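Local atomic coordinates of arsenate Reductase (Corynebacterium glutamicum, PDB entry 3T38), a protein that probably reduces arsenate to arsenite with electrons from thioredoxin, on a low molecular weight tyrosine phosphatase fold that carries an added N-terminal helical domain. Residues V28-A31 with E32-N35; E203-K206 with S207-S211; V127-I130 with L131-G135; K50-T53 with H54-I57. One frame throughout, in Å; residues are numbered along the deposited sequence.

All four contacts are local, each a turn or end of a helix, and they follow one another along the chain in the order 1, 4, 3, 2. Contacts 1 and 4 belong to the N-terminal helical part, where they open the consecutive helices 31-49 and 55-73, with centres about 23 Å apart; both touch the second subunit. Contact 1 alone reaches the pocket of the bound dithiane-diol, through Thr33. Contacts 3 and 2 lie in the phosphatase-like part, on helices 125-133 and 190-211, with nearest atoms about 12 Å apart. Contact 3 sits on the opposite side of the chain's centre from contact 1, about 38 Å away between centres.

Contact 1 (V28-A31 with E32-N35); sequences VFSA and ETIN
The start of helix 31-49 is built here, with Ser30 in the N-cap position and the first turn closed over its carbonyl. Ile34 N donates to Ser30 O at 2.9 Å. One residue on, Asn35 N reaches Ala31 O at 2.8 Å, and the helix is under way. Ser30 holds the N-cap position, but its hydroxyl makes no capping bond. Ser30 CB packs 3.5 Å from Glu32 CG. Glu32 CG stands between its own backbone N and carbonyl carbon (chi1 49°), the crowded position, and from there the chain runs out extended to the carboxylate. That carboxylate works across the dimer: Glu32 OE1 accepts from the backbone N of Ser30 and bonds to Thr33 OG1, both of the second subunit, the reciprocal bonds are made as well, and the two Thr33 hydroxyls, one from each subunit, are also hydrogen-bonded to each other. At the buried pair Phe29 and Ile34, the ethyl tip of Ile34 crosses Phe29 at about a right angle, CD1 lying 3.6 Å from Phe29 CB and near the ring plane at its edge. Val28 CG1 sits 3.7 Å above the centre of one face of the Phe29 ring. Thr33 also touches the bound dithiane-diol, joining pocket and subunit interface at this turn. Around the contact, Phe29 and Ile34 pack on Leu67 of helix 55-73, while Ile34 also leans on Leu21 of helix 10-24.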
loop_
_atom_site.group_PDB
_atom_site.type_symbol
_atom_site.label_atom_id
_atom_site.label_comp_id
_atom_site.label_asym_id
_atom_site.label_seq_id
_atom_site.Cartn_x
_atom_site.Cartn_y
_atom_site.Cartn_z
ATOM N N VAL A 28 23.514 -1.139 -3.464
ATOM C CA VAL A 28 22.736 -1.441 -2.261
ATOM C C VAL A 28 21.455 -2.241 -2.552
ATOM O O VAL A 28 21.222 -3.328 -2.001
ATOM C CB VAL A 28 22.394 -0.125 -1.503
ATOM C CG1 VAL A 28 21.531 -0.375 -0.274
ATOM C CG2 VAL A 28 23.698 0.613 -1.130
ATOM N N PHE A 29 20.613 -1.686 -3.414
ATOM C CA PHE A 29 19.421 -2.381 -3.860
ATOM C C PHE A 29 19.420 -2.446 -5.357
ATOM O O PHE A 29 19.951 -1.530 -5.996
ATOM C CB PHE A 29 18.152 -1.646 -3.376
ATOM C CG PHE A 29 18.040 -1.570 -1.891
ATOM C CD1 PHE A 29 18.165 -2.728 -1.114
ATOM C CD2 PHE A 29 17.844 -0.355 -1.259
ATOM C CE1 PHE A 29 18.080 -2.662 0.255
ATOM C CE2 PHE A 29 17.728 -0.284 0.141
ATOM C CZ PHE A 29 17.851 -1.423 0.881
ATOM N N SER A 30 18.831 -3.531 -5.883
ATOM C CA SER A 30 18.441 -3.658 -7.300
ATOM C C SER A 30 17.613 -2.466 -7.738
ATOM O O SER A 30 16.655 -2.016 -7.002
ATOM C CB SER A 30 17.606 -4.927 -7.551
ATOM O OG SER A 30 18.059 -6.037 -6.770
ATOM N N ALA A 31 18.014 -1.946 -8.906
ATOM C CA ALA A 31 17.286 -0.962 -9.700
ATOM C C ALA A 31 15.805 -1.314 -9.849
ATOM O O ALA A 31 14.973 -0.435 -9.794
ATOM C CB ALA A 31 17.896 -0.821 -11.026
ATOM N N GLU A 32 15.500 -2.593 -10.048
ATOM C CA GLU A 32 14.120 -3.051 -10.141
ATOM C C GLU A 32 13.401 -2.748 -8.834
ATOM O O GLU A 32 12.298 -2.237 -8.858
ATOM C CB GLU A 32 14.007 -4.545 -10.547
ATOM C CG GLU A 32 14.893 -5.475 -9.731
ATOM C CD GLU A 32 15.057 -6.865 -10.301
ATOM O OE1 GLU A 32 14.774 -7.837 -9.532
ATOM O OE2 GLU A 32 15.508 -6.975 -11.490
ATOM N N THR A 33 14.045 -3.013 -7.696
ATOM C CA THR A 33 13.434 -2.676 -6.395
ATOM C C THR A 33 13.235 -1.155 -6.246
ATOM O O THR A 33 12.132 -0.723 -5.918
ATOM C CB THR A 33 14.224 -3.306 -5.241
ATOM O OG1 THR A 33 14.211 -4.724 -5.422
ATOM C CG2 THR A 33 13.638 -2.985 -3.893
ATOM N N ILE A 34 14.277 -0.386 -6.540
ATOM C CA ILE A 34 14.270 1.060 -6.517
ATOM C C ILE A 34 13.175 1.670 -7.382
ATOM O O ILE A 34 12.420 2.567 -6.878
ATOM C CB ILE A 34 15.597 1.728 -6.989
ATOM C CG1 ILE A 34 16.811 1.213 -6.203
ATOM C CG2 ILE A 34 15.473 3.276 -6.882
ATOM C CD1 ILE A 34 16.617 1.351 -4.696
ATOM N N ASN A 35 13.092 1.241 -8.650
ATOM C CA ASN A 35 11.970 1.667 -9.479
ATOM C C ASN A 35 10.567 1.333 -8.901
ATOM O O ASN A 35 9.693 2.192 -8.915
ATOM C CB ASN A 35 12.185 1.266 -10.945
ATOM C CG ASN A 35 13.429 1.965 -11.536
ATOM O OD1 ASN A 35 14.113 2.731 -10.813
ATOM N ND2 ASN A 35 13.765 1.689 -12.814
#

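Contact 2 (E203-K206 with S207-S211); sequences ELWK and SIQLS
Trp205 and Gln209, one turn apart, form a flat stack on the flank of helix 190-211. The indole swings out with CG anti to the backbone N (chi1 173°), and the Gln209 chain runs beneath one of its faces. Gln209 CG makes a CH-pi contact over that face, 3.6 Å from the centroid of the Trp205 six-membered ring. Past CG the Gln209 chain is extended (chi2 175°), which carries the amide out along the indole. There the carboxamide lies almost parallel to the ring, the planes only 4° apart, with Gln209 CD 3.5 Å from Trp205 CZ2. The oxygen of that amide stands over the same face, offset toward the rim, with OE1 3.5 Å from Trp205 NE1; this is stacking, because the oxygen is above the ring. A second pair, Leu204 and Ile208, joins the same two turns through aliphatic carbon: the end of Ile208, CD1, lies 3.8 Å from the branching carbon CG of Leu204. Ile208 sends its other branch to the indole more loosely, CG2 lying 4.2 Å from Trp205 CZ3. Behind the side chains runs regular helix bonding, with Ile208 N 2.8 Å from Leu204 O. Leu204 and Ile208 face the sheet, meeting Phe86 and Val84 of strand 83-88 and Tyr156 of strand 156-159, whereas Trp205 lies against Leu102, Tyr105 and Ala106 of helix 94-106.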
loop_
_atom_site.group_PDB
_atom_site.type_symbol
_atom_site.label_atom_id
_atom_site.label_comp_id
_atom_site.label_asym_id
_atom_site.label_seq_id
_atom_site.Cartn_x
_atom_site.Cartn_y
_atom_site.Cartn_z
ATOM N N GLU A 203 7.861 9.765 28.901
ATOM C CA GLU A 203 8.349 8.555 29.566
ATOM C C GLU A 203 9.065 7.667 28.577
ATOM O O GLU A 203 10.073 7.080 28.912
ATOM C CB GLU A 203 7.231 7.766 30.241
ATOM C CG GLU A 203 6.561 8.516 31.379
ATOM C CD GLU A 203 7.568 9.146 32.389
ATOM O OE1 GLU A 203 8.472 8.412 32.907
ATOM O OE2 GLU A 203 7.433 10.382 32.663
ATOM N N LEU A 204 8.550 7.599 27.351
ATOM C CA LEU A 204 9.153 6.776 26.357
ATOM C C LEU A 204 10.561 7.306 26.054
ATOM O O LEU A 204 11.486 6.515 26.049
ATOM C CB LEU A 204 8.311 6.702 25.082
ATOM C CG LEU A 204 9.033 6.084 23.876
ATOM C CD1 LEU A 204 9.308 4.573 24.090
ATOM C CD2 LEU A 204 8.257 6.280 22.589
ATOM N N TRP A 205 10.704 8.624 25.854
ATOM C CA TRP A 205 12.003 9.263 25.602
ATOM C C TRP A 205 12.998 9.102 26.776
ATOM O O TRP A 205 14.169 8.727 26.583
ATOM C CB TRP A 205 11.784 10.736 25.221
ATOM C CG TRP A 205 13.032 11.609 25.077
ATOM C CD1 TRP A 205 13.242 12.851 25.630
ATOM C CD2 TRP A 205 14.225 11.281 24.361
ATOM N NE1 TRP A 205 14.480 13.312 25.271
ATOM C CE2 TRP A 205 15.104 12.368 24.494
ATOM C CE3 TRP A 205 14.640 10.153 23.623
ATOM C CZ2 TRP A 205 16.387 12.376 23.909
ATOM C CZ3 TRP A 205 15.904 10.160 23.026
ATOM C CH2 TRP A 205 16.765 11.269 23.173
ATOM N N LYS A 206 12.523 9.325 27.997
ATOM C CA LYS A 206 13.354 9.012 29.157
ATOM C C LYS A 206 13.792 7.566 29.079
ATOM O O LYS A 206 14.976 7.263 29.221
ATOM C CB LYS A 206 12.646 9.343 30.483
ATOM C CG LYS A 206 12.472 10.885 30.765
ATOM C CD LYS A 206 11.354 11.199 31.839
ATOM C CE LYS A 206 11.313 12.665 32.268
ATOM N NZ LYS A 206 12.080 12.903 33.580
ATOM N N SER A 207 12.857 6.668 28.786
ATOM C CA SER A 207 13.210 5.248 28.771
ATOM C C SER A 207 14.209 4.862 27.655
ATOM O O SER A 207 15.163 4.116 27.903
ATOM C CB SER A 207 11.959 4.380 28.782
ATOM O OG SER A 207 12.254 3.111 28.288
ATOM N N ILE A 208 13.994 5.388 26.451
ATOM C CA ILE A 208 14.904 5.205 25.368
ATOM C C ILE A 208 16.314 5.681 25.689
ATOM O O ILE A 208 17.251 4.938 25.464
ATOM C CB ILE A 208 14.395 5.933 24.067
ATOM C CG1 ILE A 208 13.072 5.325 23.583
ATOM C CG2 ILE A 208 15.507 5.975 22.987
ATOM C CD1 ILE A 208 12.497 6.015 22.324
ATOM N N GLN A 209 16.465 6.922 26.163
ATOM C CA GLN A 209 17.758 7.451 26.593
ATOM C C GLN A 209 18.516 6.565 27.566
ATOM O O GLN A 209 19.722 6.344 27.409
ATOM C CB GLN A 209 17.578 8.798 27.269
ATOM C CG GLN A 209 17.662 9.952 26.342
ATOM C CD GLN A 209 17.354 11.267 27.051
ATOM O OE1 GLN A 209 16.294 11.419 27.657
ATOM N NE2 GLN A 209 18.288 12.220 26.977
ATOM N N LEU A 210 17.817 6.096 28.587
ATOM C CA LEU A 210 18.379 5.156 29.548
ATOM C C LEU A 210 18.765 3.822 28.890
ATOM O O LEU A 210 19.861 3.344 29.092
ATOM C CB LEU A 210 17.370 4.866 30.655
ATOM C CG LEU A 210 17.376 5.811 31.850
ATOM C CD1 LEU A 210 15.946 5.997 32.469
ATOM C CD2 LEU A 210 18.439 5.311 32.888
ATOM N N SER A 211 17.872 3.226 28.103
ATOM C CA SER A 211 18.133 1.888 27.590
ATOM C C SER A 211 19.324 1.788 26.603
ATOM O O SER A 211 19.918 0.720 26.508
ATOM C CB SER A 211 16.845 1.214 27.087
ATOM O OG SER A 211 16.369 1.832 25.914
#

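Contact 3 (V127-I130 with L131-G135); sequences VLEI and LSERG
Val127 has CG1 anti to its backbone N (chi1 175°), while Leu131 turns CG anti to its carbonyl carbon (chi1 -71°); these choices lay the two side chains side by side, pointing the same way, with Val127 CG1 3.8 Å from Leu131 CD1. On another flank of the same helix, Glu129 and Glu133 both extend beyond CG and cross at a slant, their carboxylate planes 43° apart. Glu133 OE1 comes to 3.6 Å from Glu129 CG, and also lies 3.8 Å from Ile130 CD1, so the carboxylate rests against aliphatic carbon. The backbone bonds show where the helix gives out: Leu131 N to Val127 O is 3.0 Å, but Arg134 N to Ile130 O has lengthened to 3.4 Å and is weak. A Schellman motif then ends the helix, with Gly135 as its C' residue at positive phi, Gly135 N reaching Ser132 O at 3.1 Å and Val136 N bonding to Leu131 O. Arg134 carries its guanidinium to a salt bridge with Asp198 of helix 190-211. Val127 and Leu131 meet helix 94-106 at Ile97 and Ala100, and Ile130 packs on Ile194 of helix 190-211. The chemistry therefore divides by flank. Val127 and Leu131 supply a buried apolar seam, while the glutamates stand exposed with OE2 of Glu129 3.8 Å from OE1 of Glu133; two like charges that close would probably repel one another, a cost that surrounding solvent would soften.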
loop_
_atom_site.group_PDB
_atom_site.type_symbol
_atom_site.label_atom_id
_atom_site.label_comp_id
_atom_site.label_asym_id
_atom_site.label_seq_id
_atom_site.Cartn_x
_atom_site.Cartn_y
_atom_site.Cartn_z
ATOM N N VAL A 127 -4.729 19.266 14.727
ATOM C CA VAL A 127 -3.383 18.779 15.073
ATOM C C VAL A 127 -2.309 19.782 14.627
ATOM O O VAL A 127 -1.498 20.242 15.422
ATOM C CB VAL A 127 -3.113 17.376 14.455
ATOM C CG1 VAL A 127 -1.668 16.942 14.714
ATOM C CG2 VAL A 127 -4.094 16.385 15.016
ATOM N N LEU A 128 -2.339 20.147 13.367
ATOM C CA LEU A 128 -1.424 21.124 12.832
ATOM C C LEU A 128 -1.444 22.408 13.660
ATOM O O LEU A 128 -0.384 22.870 14.100
ATOM C CB LEU A 128 -1.796 21.458 11.376
ATOM C CG LEU A 128 -1.082 20.883 10.132
ATOM C CD1 LEU A 128 -0.475 19.510 10.323
ATOM C CD2 LEU A 128 -1.982 20.907 8.865
ATOM N N GLU A 129 -2.633 22.984 13.860
ATOM C CA GLU A 129 -2.763 24.222 14.612
ATOM C C GLU A 129 -2.256 24.132 16.080
ATOM O O GLU A 129 -1.490 25.011 16.499
ATOM C CB GLU A 129 -4.188 24.826 14.514
ATOM C CG GLU A 129 -4.410 26.079 15.448
ATOM C CD GLU A 129 -5.801 26.736 15.321
ATOM O OE1 GLU A 129 -6.674 26.205 14.597
ATOM O OE2 GLU A 129 -6.016 27.819 15.926
ATOM N N ILE A 130 -2.658 23.093 16.832
ATOM C CA ILE A 130 -2.267 22.965 18.249
ATOM C C ILE A 130 -0.757 22.742 18.410
ATOM O O ILE A 130 -0.126 23.355 19.282
ATOM C CB ILE A 130 -2.988 21.803 19.033
ATOM C CG1 ILE A 130 -4.521 21.802 18.907
ATOM C CG2 ILE A 130 -2.586 21.800 20.527
ATOM C CD1 ILE A 130 -5.175 22.979 19.400
ATOM N N LEU A 131 -0.195 21.836 17.613
ATOM C CA LEU A 131 1.251 21.569 17.664
ATOM C C LEU A 131 1.979 22.845 17.314
ATOM O O LEU A 131 2.881 23.260 18.020
ATOM C CB LEU A 131 1.648 20.439 16.715
ATOM C CG LEU A 131 1.187 19.046 17.152
ATOM C CD1 LEU A 131 1.684 18.030 16.176
ATOM C CD2 LEU A 131 1.641 18.717 18.628
ATOM N N SER A 132 1.548 23.475 16.226
ATOM C CA SER A 132 2.050 24.816 15.873
ATOM C C SER A 132 2.021 25.858 17.008
ATOM O O SER A 132 3.014 26.555 17.202
ATOM C CB SER A 132 1.309 25.352 14.661
ATOM O OG SER A 132 1.789 26.635 14.381
ATOM N N GLU A 133 0.920 25.928 17.764
ATOM C CA GLU A 133 0.719 26.932 18.839
ATOM C C GLU A 133 1.675 26.792 19.991
ATOM O O GLU A 133 1.763 27.687 20.817
ATOM C CB GLU A 133 -0.646 26.790 19.488
ATOM C CG GLU A 133 -1.829 27.067 18.621
ATOM C CD GLU A 133 -3.105 27.156 19.452
ATOM O OE1 GLU A 133 -4.137 26.577 19.025
ATOM O OE2 GLU A 133 -3.058 27.804 20.534
ATOM N N ARG A 134 2.315 25.636 20.102
ATOM C CA ARG A 134 3.197 25.351 21.213
ATOM C C ARG A 134 4.571 25.019 20.666
ATOM O O ARG A 134 5.361 24.362 21.333
ATOM C CB ARG A 134 2.672 24.204 22.085
ATOM C CG ARG A 134 2.617 22.858 21.381
ATOM C CD ARG A 134 2.055 21.804 22.291
ATOM N NE ARG A 134 3.124 21.112 22.962
ATOM C CZ ARG A 134 2.976 20.343 24.031
ATOM N NH1 ARG A 134 1.754 20.182 24.564
ATOM N NH2 ARG A 134 4.061 19.763 24.567
ATOM N N GLY A 135 4.833 25.488 19.454
ATOM C CA GLY A 135 6.150 25.431 18.862
ATOM C C GLY A 135 6.681 24.057 18.548
ATOM O O GLY A 135 7.876 23.808 18.726
#

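Contact 4 (K50-T53 with H54-I57); sequences KIHT and HLPI
The carbonyl of His52 closes the turn: Leu55 N lies 3.0 Å from His52 O, with an N-H...O angle of 170°, although the donor comes from above the carbonyl plane. The result is a type I beta turn from His52 to Leu55, just ahead of helix 55-73, with His54 at the N-cap position. The His52 ring folds back over the turn because its CG stands between backbone N and carbonyl carbon (chi1 61°). There ND1 accepts a weak, bent bond from His54 N at 3.0 Å, so carbonyl and imidazole of one residue hold two successive amides. Leu55 CA lies over one face of the ring, whereas His54 CB comes to the ring edge in plane, 3.5 Å from His52 CE1. The Leu55 side chain meets Ile51, its CD2 3.8 Å from Ile51 CD1, the two side chains crossing at about a right angle. Pro56 CD rests 3.6 Å from Thr53 O. The turn joins helix 31-49 to helix 55-73: Leu55 packs on Tyr42, Leu45 and Ala46 of the former, Ile51 and Pro56 touch His10 of helix 10-24, and the backbone of Ile51 bonds to the second subunit.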
loop_
_atom_site.group_PDB
_atom_site.type_symbol
_atom_site.label_atom_id
_atom_site.label_comp_id
_atom_site.label_asym_id
_atom_site.label_seq_id
_atom_site.Cartn_x
_atom_site.Cartn_y
_atom_site.Cartn_z
ATOM N N LYS A 50 -5.521 11.153 -3.459
ATOM C CA LYS A 50 -5.907 11.512 -4.850
ATOM C C LYS A 50 -4.704 12.109 -5.617
ATOM O O LYS A 50 -3.722 12.546 -4.989
ATOM C CB LYS A 50 -7.161 12.440 -4.917
ATOM C CG LYS A 50 -6.858 13.994 -4.861
ATOM C CD LYS A 50 -8.115 14.909 -4.731
ATOM C CE LYS A 50 -8.428 15.666 -6.065
ATOM N NZ LYS A 50 -8.767 14.832 -7.293
ATOM N N ILE A 51 -4.756 12.083 -6.944
ATOM C CA ILE A 51 -3.768 12.772 -7.777
ATOM C C ILE A 51 -3.895 14.284 -7.598
ATOM O O ILE A 51 -4.898 14.915 -8.002
ATOM C CB ILE A 51 -3.935 12.447 -9.307
ATOM C CG1 ILE A 51 -3.908 10.938 -9.576
ATOM C CG2 ILE A 51 -2.933 13.277 -10.208
ATOM C CD1 ILE A 51 -2.571 10.274 -9.330
ATOM N N HIS A 52 -2.887 14.874 -6.988
ATOM C CA HIS A 52 -2.784 16.296 -7.024
ATOM C C HIS A 52 -1.400 16.626 -7.480
ATOM O O HIS A 52 -0.541 15.766 -7.545
ATOM C CB HIS A 52 -3.107 16.909 -5.675
ATOM C CG HIS A 52 -2.186 16.482 -4.584
ATOM N ND1 HIS A 52 -0.956 17.078 -4.369
ATOM C CD2 HIS A 52 -2.307 15.508 -3.656
ATOM C CE1 HIS A 52 -0.369 16.499 -3.336
ATOM N NE2 HIS A 52 -1.163 15.538 -2.892
ATOM N N THR A 53 -1.193 17.888 -7.801
ATOM C CA THR A 53 -0.003 18.287 -8.499
ATOM C C THR A 53 1.273 18.008 -7.698
ATOM O O THR A 53 2.308 17.808 -8.318
ATOM C CB THR A 53 -0.163 19.723 -9.037
ATOM O OG1 THR A 53 0.983 20.518 -8.723
ATOM C CG2 THR A 53 -1.355 20.318 -8.424
ATOM N N HIS A 54 1.186 17.943 -6.358
ATOM C CA HIS A 54 2.347 17.600 -5.494
ATOM C C HIS A 54 2.507 16.133 -5.046
ATOM O O HIS A 54 3.335 15.860 -4.198
ATOM C CB HIS A 54 2.410 18.454 -4.219
ATOM C CG HIS A 54 2.652 19.891 -4.490
ATOM N ND1 HIS A 54 3.123 20.339 -5.707
ATOM C CD2 HIS A 54 2.459 20.991 -3.727
ATOM C CE1 HIS A 54 3.225 21.658 -5.675
ATOM N NE2 HIS A 54 2.834 22.079 -4.485
ATOM N N LEU A 55 1.701 15.232 -5.582
ATOM C CA LEU A 55 1.825 13.845 -5.253
ATOM C C LEU A 55 3.248 13.332 -5.614
ATOM O O LEU A 55 3.825 12.609 -4.842
ATOM C CB LEU A 55 0.731 13.054 -5.938
ATOM C CG LEU A 55 0.354 11.693 -5.343
ATOM C CD1 LEU A 55 0.122 11.729 -3.842
ATOM C CD2 LEU A 55 -0.881 11.191 -6.058
ATOM N N PRO A 56 3.843 13.794 -6.734
ATOM C CA PRO A 56 5.175 13.264 -6.976
ATOM C C PRO A 56 6.170 13.584 -5.875
ATOM O O PRO A 56 7.034 12.771 -5.612
ATOM C CB PRO A 56 5.593 13.954 -8.268
ATOM C CG PRO A 56 4.316 14.050 -9.050
ATOM C CD PRO A 56 3.246 14.349 -7.966
ATOM N N ILE A 57 6.038 14.741 -5.238
ATOM C CA ILE A 57 6.980 15.207 -4.227
ATOM C C ILE A 57 6.838 14.402 -2.936
ATOM O O ILE A 57 7.850 14.002 -2.353
ATOM C CB ILE A 57 6.825 16.765 -3.914
ATOM C CG1 ILE A 57 6.969 17.608 -5.173
ATOM C CG2 ILE A 57 7.811 17.251 -2.812
ATOM C CD1 ILE A 57 6.894 19.149 -4.950
#